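Local coordinates for uncharacterized protein (Bacteroides eggerthii, PDB 4FTD) that is of unknown function but probably takes part in carbohydrate metabolism, and combines a six-bladed beta-propeller with an immunoglobulin-like domain, at residues A[246-254]-A[297-305]; A[339-347]-A[411-419]. One frame throughout, in Å; residues are numbered along the deposited sequence.

Interaction 1 of 2, residues A[246-254]-A[297-305]; sequences GDNASYNID and TMVTNVYRV
S250 and N252 reach from strand 250-253 to the backbone of strand 300-304. These are the innermost strands of two successive blades of the six-bladed beta-propeller. They run nearly parallel, 9° apart, and side chains bridge them. N252 turns its amide to the neighbour with CG opposite its own carbonyl carbon (chi1 -67°). Its OD1 accepts from R304 N at 2.9 Å in an almost straight bond, though the donor sits above the carbonyl plane. Its ND2 gives a proton to V302 O at 3.0 Å. One amide thus satisfies two backbone groups two residues apart, which should fix its rotation. S250 OG accepts twice, from V302 N at 3.0 Å and from N301 ND2 at 3.2 Å. Nearer the start of the segment, N248 ND2 donates to M298 O at 2.7 Å, from above the carbonyl plane, while N248 OD1 is taken by the backbone N of G264.

Fewer contacts involve carbon. S250 CB lies over one face of the Y303 ring in a CH-pi contact, 4.0 Å from the ring centroid. Y251 O meets the same ring at its edge. At the other end, the selenomethionine methyl M298 CE rests beside the D247 carboxylate, which forms a salt bridge with R244.

Waters complete the seam. One accepts from Y251 N and lies 2.6 Å from Y303 OH.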
loop_
_atom_site.group_PDB
_atom_site.type_symbol
_atom_site.label_atom_id
_atom_site.label_comp_id
_atom_site.label_asym_id
_atom_site.label_seq_id
_atom_site.Cartn_x
_atom_site.Cartn_y
_atom_site.Cartn_z
ATOM N N GLY A 246 -17.153 18.988 4.698
ATOM C CA GLY A 246 -17.614 17.605 4.725
ATOM C C GLY A 246 -17.588 16.908 3.398
ATOM O O GLY A 246 -17.959 15.749 3.323
ATOM N N ASP A 247 -17.195 17.593 2.322
ATOM C CA ASP A 247 -17.062 16.899 1.053
ATOM C C ASP A 247 -15.950 15.847 1.064
ATOM O O ASP A 247 -16.041 14.896 0.353
ATOM C CB ASP A 247 -16.722 17.888 -0.072
ATOM C CG ASP A 247 -17.949 18.665 -0.526
ATOM O OD1 ASP A 247 -18.882 17.995 -1.041
ATOM O OD2 ASP A 247 -17.968 19.901 -0.411
ATOM N N ASN A 248 -14.900 16.125 1.839
ATOM C CA ASN A 248 -13.709 15.297 1.994
ATOM C C ASN A 248 -13.429 15.216 3.491
ATOM O O ASN A 248 -13.957 16.002 4.250
ATOM C CB ASN A 248 -12.492 15.842 1.220
ATOM C CG ASN A 248 -12.089 17.238 1.639
ATOM O OD1 ASN A 248 -11.548 17.425 2.750
ATOM N ND2 ASN A 248 -12.324 18.238 0.755
ATOM N N ALA A 249 -12.700 14.194 3.900
ATOM C CA ALA A 249 -12.250 14.061 5.264
ATOM C C ALA A 249 -10.998 13.219 5.306
ATOM O O ALA A 249 -10.878 12.234 4.568
ATOM C CB ALA A 249 -13.314 13.463 6.133
ATOM N N SER A 250 -10.040 13.647 6.116
ATOM C CA SER A 250 -8.843 12.798 6.396
ATOM C C SER A 250 -8.747 12.555 7.899
ATOM O O SER A 250 -8.383 13.433 8.667
ATOM C CB SER A 250 -7.592 13.413 5.831
ATOM O OG SER A 250 -7.772 13.885 4.520
ATOM N N TYR A 251 -9.246 11.390 8.313
ATOM C CA TYR A 251 -9.226 10.984 9.696
ATOM C C TYR A 251 -7.846 10.400 10.011
ATOM O O TYR A 251 -7.461 9.397 9.427
ATOM C CB TYR A 251 -10.311 9.944 9.931
ATOM C CG TYR A 251 -11.736 10.429 9.799
ATOM C CD1 TYR A 251 -12.397 10.528 8.526
ATOM C CD2 TYR A 251 -12.491 10.697 10.962
ATOM C CE1 TYR A 251 -13.744 10.965 8.476
ATOM C CE2 TYR A 251 -13.820 11.119 10.899
ATOM C CZ TYR A 251 -14.460 11.229 9.696
ATOM O OH TYR A 251 -15.802 11.645 9.723
ATOM N N ASN A 252 -7.119 11.054 10.912
ATOM C CA ASN A 252 -5.794 10.630 11.372
ATOM C C ASN A 252 -5.885 10.357 12.890
ATOM O O ASN A 252 -5.754 11.246 13.674
ATOM C CB ASN A 252 -4.780 11.748 11.105
ATOM C CG ASN A 252 -4.554 11.974 9.632
ATOM O OD1 ASN A 252 -3.777 11.245 9.011
ATOM N ND2 ASN A 252 -5.275 12.916 9.057
ATOM N N ILE A 253 -6.200 9.139 13.283
ATOM C CA ILE A 253 -6.402 8.832 14.673
ATOM C C ILE A 253 -5.529 7.619 14.969
ATOM O O ILE A 253 -5.668 6.581 14.329
ATOM C CB ILE A 253 -7.867 8.587 14.990
ATOM C CG1 ILE A 253 -8.729 9.788 14.603
ATOM C CG2 ILE A 253 -8.035 8.175 16.436
ATOM C CD1 ILE A 253 -10.233 9.494 14.638
ATOM N N ASP A 254 -4.650 7.769 15.943
ATOM C CA ASP A 254 -3.656 6.746 16.295
ATOM C C ASP A 254 -4.251 5.670 17.207
ATOM O O ASP A 254 -5.446 5.690 17.506
ATOM C CB ASP A 254 -2.383 7.392 16.858
ATOM C CG ASP A 254 -2.541 7.965 18.251
ATOM O OD1 ASP A 254 -3.475 7.629 19.018
ATOM O OD2 ASP A 254 -1.676 8.796 18.573
ATOM N N THR A 297 -8.818 21.496 -4.816
ATOM C CA THR A 297 -10.238 21.208 -5.075
ATOM C C THR A 297 -10.925 20.603 -3.846
ATOM O O THR A 297 -10.351 20.471 -2.747
ATOM C CB THR A 297 -10.486 20.300 -6.331
ATOM O OG1 THR A 297 -10.219 18.927 -5.984
ATOM C CG2 THR A 297 -9.623 20.734 -7.545
HETATM N N MSE A 298 -12.184 20.225 -4.027
HETATM C CA MSE A 298 -12.916 19.498 -2.991
HETATM C C MSE A 298 -12.447 18.052 -2.772
HETATM O O MSE A 298 -12.829 17.464 -1.744
HETATM C CB MSE A 298 -14.385 19.460 -3.339
HETATM C CG MSE A 298 -14.656 18.731 -4.678
HETATM SE SE MSE A 298 -16.533 18.469 -4.872
HETATM C CE MSE A 298 -16.788 16.996 -3.689
ATOM N N VAL A 299 -11.705 17.479 -3.745
ATOM C CA VAL A 299 -11.127 16.120 -3.676
ATOM C C VAL A 299 -9.662 16.254 -3.308
ATOM O O VAL A 299 -8.793 16.433 -4.153
ATOM C CB VAL A 299 -11.324 15.306 -4.971
ATOM C CG1 VAL A 299 -10.921 13.817 -4.762
ATOM C CG2 VAL A 299 -12.782 15.442 -5.435
ATOM N N THR A 300 -9.402 16.179 -2.003
ATOM C CA THR A 300 -8.069 16.439 -1.425
ATOM C C THR A 300 -8.008 15.749 -0.058
ATOM O O THR A 300 -9.057 15.505 0.573
ATOM C CB THR A 300 -7.815 17.956 -1.278
ATOM O OG1 THR A 300 -6.488 18.215 -0.810
ATOM C CG2 THR A 300 -8.867 18.601 -0.354
ATOM N N ASN A 301 -6.793 15.419 0.378
ATOM C CA ASN A 301 -6.580 14.710 1.606
ATOM C C ASN A 301 -5.252 15.056 2.193
ATOM O O ASN A 301 -4.333 15.378 1.476
ATOM C CB ASN A 301 -6.563 13.193 1.376
ATOM C CG ASN A 301 -7.909 12.601 0.940
ATOM O OD1 ASN A 301 -8.081 12.317 -0.224
ATOM N ND2 ASN A 301 -8.849 12.404 1.878
ATOM N N VAL A 302 -5.171 14.879 3.498
ATOM C CA VAL A 302 -4.007 15.154 4.344
ATOM C C VAL A 302 -3.849 13.971 5.327
ATOM O O VAL A 302 -4.671 13.805 6.248
ATOM C CB VAL A 302 -4.147 16.498 5.135
ATOM C CG1 VAL A 302 -2.918 16.722 6.032
ATOM C CG2 VAL A 302 -4.292 17.720 4.204
ATOM N N TYR A 303 -2.806 13.160 5.147
ATOM C CA TYR A 303 -2.585 11.965 5.963
ATOM C C TYR A 303 -1.184 11.910 6.567
ATOM O O TYR A 303 -0.155 12.128 5.892
ATOM C CB TYR A 303 -2.860 10.655 5.175
ATOM C CG TYR A 303 -4.334 10.369 4.954
ATOM C CD1 TYR A 303 -5.172 10.081 6.012
ATOM C CD2 TYR A 303 -4.868 10.328 3.703
ATOM C CE1 TYR A 303 -6.523 9.856 5.843
ATOM C CE2 TYR A 303 -6.204 10.110 3.504
ATOM C CZ TYR A 303 -7.037 9.849 4.567
ATOM O OH TYR A 303 -8.364 9.621 4.330
ATOM N N ARG A 304 -1.174 11.649 7.868
ATOM C CA ARG A 304 0.035 11.556 8.683
ATOM C C ARG A 304 0.986 10.473 8.191
ATOM O O ARG A 304 0.566 9.409 7.840
ATOM C CB ARG A 304 -0.344 11.273 10.134
ATOM C CG ARG A 304 0.778 11.466 11.136
ATOM C CD ARG A 304 0.232 11.422 12.551
ATOM N NE ARG A 304 1.321 11.483 13.512
ATOM C CZ ARG A 304 1.219 11.238 14.820
ATOM N NH1 ARG A 304 0.057 10.896 15.377
ATOM N NH2 ARG A 304 2.306 11.325 15.588
ATOM N N VAL A 305 2.262 10.797 8.136
ATOM C CA VAL A 305 3.309 9.839 7.788
ATOM C C VAL A 305 3.704 9.102 9.059
ATOM O O VAL A 305 4.299 9.692 9.945
ATOM C CB VAL A 305 4.522 10.574 7.216
ATOM C CG1 VAL A 305 5.698 9.618 6.982
ATOM C CG2 VAL A 305 4.093 11.239 5.930
HETATM O O HOH W 1 -11.128 21.095 -0.044
HETATM O O HOH W 2 -9.445 15.736 3.632
HETATM O O HOH W 3 -11.913 12.409 1.342
HETATM O O HOH W 4 -9.893 9.117 6.385
HETATM O O HOH W 5 -2.590 10.753 14.949
#

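Interaction 2 of 2, residues A[339-347]-A[411-419]; sequences AVAPKVVTF and LAQTDYYIE
K343 and T414 meet where the innermost strands of the last two blades of the beta-propeller run side by side, 12° apart. The K343 chain is extended beyond CG and slides past the T414 side chain in the opposite direction. Its ammonium is gripped twice. NZ donates to T414 O at 2.8 Å and forms a salt bridge with D415 OD1 at 2.7 Å. T414 answers from its own side: OG1 stands between the backbone N and the carbonyl carbon (chi1 60°), and from there it donates to A341 O at 2.7 Å, in the carbonyl plane. A methionine in place of K343 would probably leave the D415 carboxylate without this positive mate and T414 O without this donor.

On the T346 side of K343 the contact turns apolar. V345 CG2 lies over one face of the Y416 ring, offset toward the rim, in a CH-pi contact 3.7 Å from the centroid. V345 CG1 comes near CD2 and CE2 of the same ring. Next, I418 CG2 touches the edge of the F347 ring at 4.0 Å from CD1. At the opposite end V340 CG2 packs on A412 CB.

Outside the two segments, further partners hold some of these groups. D415 OD2 accepts from S142 OG and Y143 N of the following blade, which would hold the carboxylate. The K343 ammonium also makes a cation-pi contact with Y303 of the preceding blade. Separately, a bound glycerol, probably from the crystallisation liquor, bonds D415 OD1 and Y416 N. The chain turns a corner at A341, between strands 339-340 and 342-347. A water ties the two segments further along: it accepts from T346 N at 2.8 Å and lies 3.1 Å from Y416 OH.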
loop_
_atom_site.group_PDB
_atom_site.type_symbol
_atom_site.label_atom_id
_atom_site.label_comp_id
_atom_site.label_asym_id
_atom_site.label_seq_id
_atom_site.Cartn_x
_atom_site.Cartn_y
_atom_site.Cartn_z
ATOM N N ALA A 339 -3.695 11.775 -7.937
ATOM C CA ALA A 339 -3.493 10.934 -6.771
ATOM C C ALA A 339 -4.007 11.695 -5.551
ATOM O O ALA A 339 -3.637 12.839 -5.288
ATOM C CB ALA A 339 -2.032 10.570 -6.584
ATOM N N VAL A 340 -4.910 11.046 -4.851
ATOM C CA VAL A 340 -5.495 11.529 -3.622
ATOM C C VAL A 340 -5.398 10.404 -2.571
ATOM O O VAL A 340 -4.878 9.319 -2.836
ATOM C CB VAL A 340 -6.965 12.050 -3.815
ATOM C CG1 VAL A 340 -6.991 13.230 -4.811
ATOM C CG2 VAL A 340 -7.935 10.962 -4.257
ATOM N N ALA A 341 -5.803 10.721 -1.351
ATOM C CA ALA A 341 -5.685 9.821 -0.195
ATOM C C ALA A 341 -4.270 9.174 -0.028
ATOM O O ALA A 341 -4.159 7.976 0.101
ATOM C CB ALA A 341 -6.785 8.760 -0.264
ATOM N N PRO A 342 -3.193 9.987 -0.019
ATOM C CA PRO A 342 -1.801 9.473 0.049
ATOM C C PRO A 342 -1.424 8.896 1.411
ATOM O O PRO A 342 -1.359 9.647 2.407
ATOM C CB PRO A 342 -0.946 10.725 -0.262
ATOM C CG PRO A 342 -1.795 11.855 0.196
ATOM C CD PRO A 342 -3.216 11.450 -0.011
ATOM N N LYS A 343 -1.216 7.573 1.468
ATOM C CA LYS A 343 -0.837 6.907 2.710
ATOM C C LYS A 343 0.498 6.188 2.572
ATOM O O LYS A 343 0.717 5.437 1.620
ATOM C CB LYS A 343 -1.927 5.909 3.152
ATOM C CG LYS A 343 -3.276 6.562 3.418
ATOM C CD LYS A 343 -4.295 5.697 4.160
ATOM C CE LYS A 343 -5.583 6.486 4.413
ATOM N NZ LYS A 343 -6.662 5.677 5.099
ATOM N N VAL A 344 1.379 6.415 3.529
ATOM C CA VAL A 344 2.692 5.753 3.555
ATOM C C VAL A 344 2.572 4.439 4.324
ATOM O O VAL A 344 2.132 4.439 5.448
ATOM C CB VAL A 344 3.768 6.641 4.186
ATOM C CG1 VAL A 344 5.105 5.882 4.301
ATOM C CG2 VAL A 344 3.911 7.927 3.384
ATOM N N VAL A 345 2.967 3.333 3.681
ATOM C CA VAL A 345 2.900 1.981 4.223
ATOM C C VAL A 345 4.303 1.417 4.362
ATOM O O VAL A 345 5.034 1.405 3.373
ATOM C CB VAL A 345 2.157 1.051 3.212
ATOM C CG1 VAL A 345 2.035 -0.364 3.743
ATOM C CG2 VAL A 345 0.786 1.603 2.908
ATOM N N THR A 346 4.685 0.983 5.574
ATOM C CA THR A 346 5.952 0.288 5.790
ATOM C C THR A 346 5.653 -1.198 5.916
ATOM O O THR A 346 4.834 -1.595 6.729
ATOM C CB THR A 346 6.694 0.771 7.042
ATOM O OG1 THR A 346 6.972 2.163 6.891
ATOM C CG2 THR A 346 8.037 -0.010 7.230
ATOM N N PHE A 347 6.343 -2.016 5.119
ATOM C CA PHE A 347 6.069 -3.441 5.046
ATOM C C PHE A 347 7.315 -4.239 4.687
ATOM O O PHE A 347 7.908 -4.009 3.622
ATOM C CB PHE A 347 4.981 -3.709 4.006
ATOM C CG PHE A 347 4.622 -5.158 3.860
ATOM C CD1 PHE A 347 3.791 -5.773 4.788
ATOM C CD2 PHE A 347 5.100 -5.912 2.780
ATOM C CE1 PHE A 347 3.453 -7.123 4.660
ATOM C CE2 PHE A 347 4.781 -7.267 2.659
ATOM C CZ PHE A 347 3.949 -7.871 3.594
ATOM N N LEU A 411 -14.696 11.519 -5.177
ATOM C CA LEU A 411 -14.086 11.258 -3.886
ATOM C C LEU A 411 -13.554 9.793 -3.921
ATOM O O LEU A 411 -14.237 8.857 -4.463
ATOM C CB LEU A 411 -15.049 11.499 -2.702
ATOM C CG LEU A 411 -15.347 12.980 -2.327
ATOM C CD1 LEU A 411 -14.072 13.747 -1.956
ATOM C CD2 LEU A 411 -16.140 13.676 -3.421
ATOM N N ALA A 412 -12.318 9.653 -3.441
ATOM C CA ALA A 412 -11.582 8.382 -3.418
ATOM C C ALA A 412 -10.908 8.203 -2.077
ATOM O O ALA A 412 -10.505 9.188 -1.451
ATOM C CB ALA A 412 -10.535 8.306 -4.530
ATOM N N GLN A 413 -10.848 6.954 -1.618
ATOM C CA GLN A 413 -10.262 6.591 -0.348
ATOM C C GLN A 413 -9.258 5.440 -0.597
ATOM O O GLN A 413 -9.331 4.689 -1.583
ATOM C CB GLN A 413 -11.315 6.093 0.675
ATOM C CG GLN A 413 -12.362 7.128 1.068
ATOM C CD GLN A 413 -13.390 7.390 0.001
ATOM O OE1 GLN A 413 -13.869 6.450 -0.657
ATOM N NE2 GLN A 413 -13.770 8.653 -0.168
ATOM N N THR A 414 -8.298 5.369 0.304
ATOM C CA THR A 414 -7.349 4.263 0.399
ATOM C C THR A 414 -7.306 3.793 1.844
ATOM O O THR A 414 -7.651 4.518 2.784
ATOM C CB THR A 414 -5.926 4.639 -0.050
ATOM O OG1 THR A 414 -5.432 5.699 0.773
ATOM C CG2 THR A 414 -5.902 5.013 -1.521
ATOM N N ASP A 415 -6.856 2.567 2.019
ATOM C CA ASP A 415 -6.645 1.991 3.354
ATOM C C ASP A 415 -5.759 0.766 3.184
ATOM O O ASP A 415 -5.603 0.269 2.083
ATOM C CB ASP A 415 -7.969 1.567 4.019
ATOM C CG ASP A 415 -8.630 2.676 4.850
ATOM O OD1 ASP A 415 -7.940 3.334 5.700
ATOM O OD2 ASP A 415 -9.871 2.849 4.671
ATOM N N TYR A 416 -5.190 0.283 4.276
ATOM C CA TYR A 416 -4.403 -0.940 4.196
ATOM C C TYR A 416 -4.424 -1.655 5.504
ATOM O O TYR A 416 -4.740 -1.051 6.525
ATOM C CB TYR A 416 -2.954 -0.616 3.788
ATOM C CG TYR A 416 -2.185 0.154 4.828
ATOM C CD1 TYR A 416 -2.219 1.554 4.866
ATOM C CD2 TYR A 416 -1.394 -0.513 5.775
ATOM C CE1 TYR A 416 -1.509 2.252 5.833
ATOM C CE2 TYR A 416 -0.686 0.183 6.739
ATOM C CZ TYR A 416 -0.749 1.557 6.748
ATOM O OH TYR A 416 -0.062 2.216 7.678
ATOM N N TYR A 417 -4.031 -2.923 5.456
ATOM C CA TYR A 417 -3.923 -3.799 6.603
ATOM C C TYR A 417 -2.750 -4.769 6.381
ATOM O O TYR A 417 -2.596 -5.333 5.289
ATOM C CB TYR A 417 -5.214 -4.596 6.768
ATOM C CG TYR A 417 -5.128 -5.675 7.809
ATOM C CD1 TYR A 417 -5.169 -5.351 9.155
ATOM C CD2 TYR A 417 -5.039 -7.029 7.441
ATOM C CE1 TYR A 417 -5.092 -6.342 10.124
ATOM C CE2 TYR A 417 -4.970 -8.034 8.410
ATOM C CZ TYR A 417 -4.993 -7.674 9.741
ATOM O OH TYR A 417 -4.936 -8.633 10.704
ATOM N N ILE A 418 -1.935 -4.936 7.408
ATOM C CA ILE A 418 -0.789 -5.850 7.401
ATOM C C ILE A 418 -1.082 -7.048 8.275
ATOM O O ILE A 418 -1.364 -6.899 9.442
ATOM C CB ILE A 418 0.488 -5.132 7.886
ATOM C CG1 ILE A 418 0.848 -4.052 6.839
ATOM C CG2 ILE A 418 1.638 -6.150 8.092
ATOM C CD1 ILE A 418 2.008 -3.140 7.169
ATOM N N GLU A 419 -1.024 -8.239 7.703
ATOM C CA GLU A 419 -1.162 -9.474 8.461
ATOM C C GLU A 419 0.237 -9.934 8.900
ATOM O O GLU A 419 1.167 -9.984 8.081
ATOM C CB GLU A 419 -1.860 -10.524 7.570
ATOM C CG GLU A 419 -2.366 -11.782 8.277
ATOM C CD GLU A 419 -3.173 -12.675 7.332
ATOM O OE1 GLU A 419 -4.296 -12.276 6.943
ATOM O OE2 GLU A 419 -2.678 -13.768 6.973
HETATM O O HOH W 6 2.881 1.205 7.728
#

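How the interactions relate
Interactions 1 and 2 are two seams of the same propeller, their centres about 12 Å apart. The blade of strand 300-304 is followed by that of strand 342-347, so segments 297-305 and 339-347 meet directly. N301 OD1 lies 3.0 Å from A341 N, a weak hydrogen bond, while N301 ND2 serves interaction 1. Y303 CB packs on P342 O at 3.3 Å. L411 joins segment 411-419 to both segments of interaction 1: its CD1 packs on D247 O at 3.2 Å, and its CD2 lies 3.4 Å from M298 CE. The glycerol lies at interaction 2, about 3 Å from the D415 side chain; it may mark a pocket, though its role is unproven.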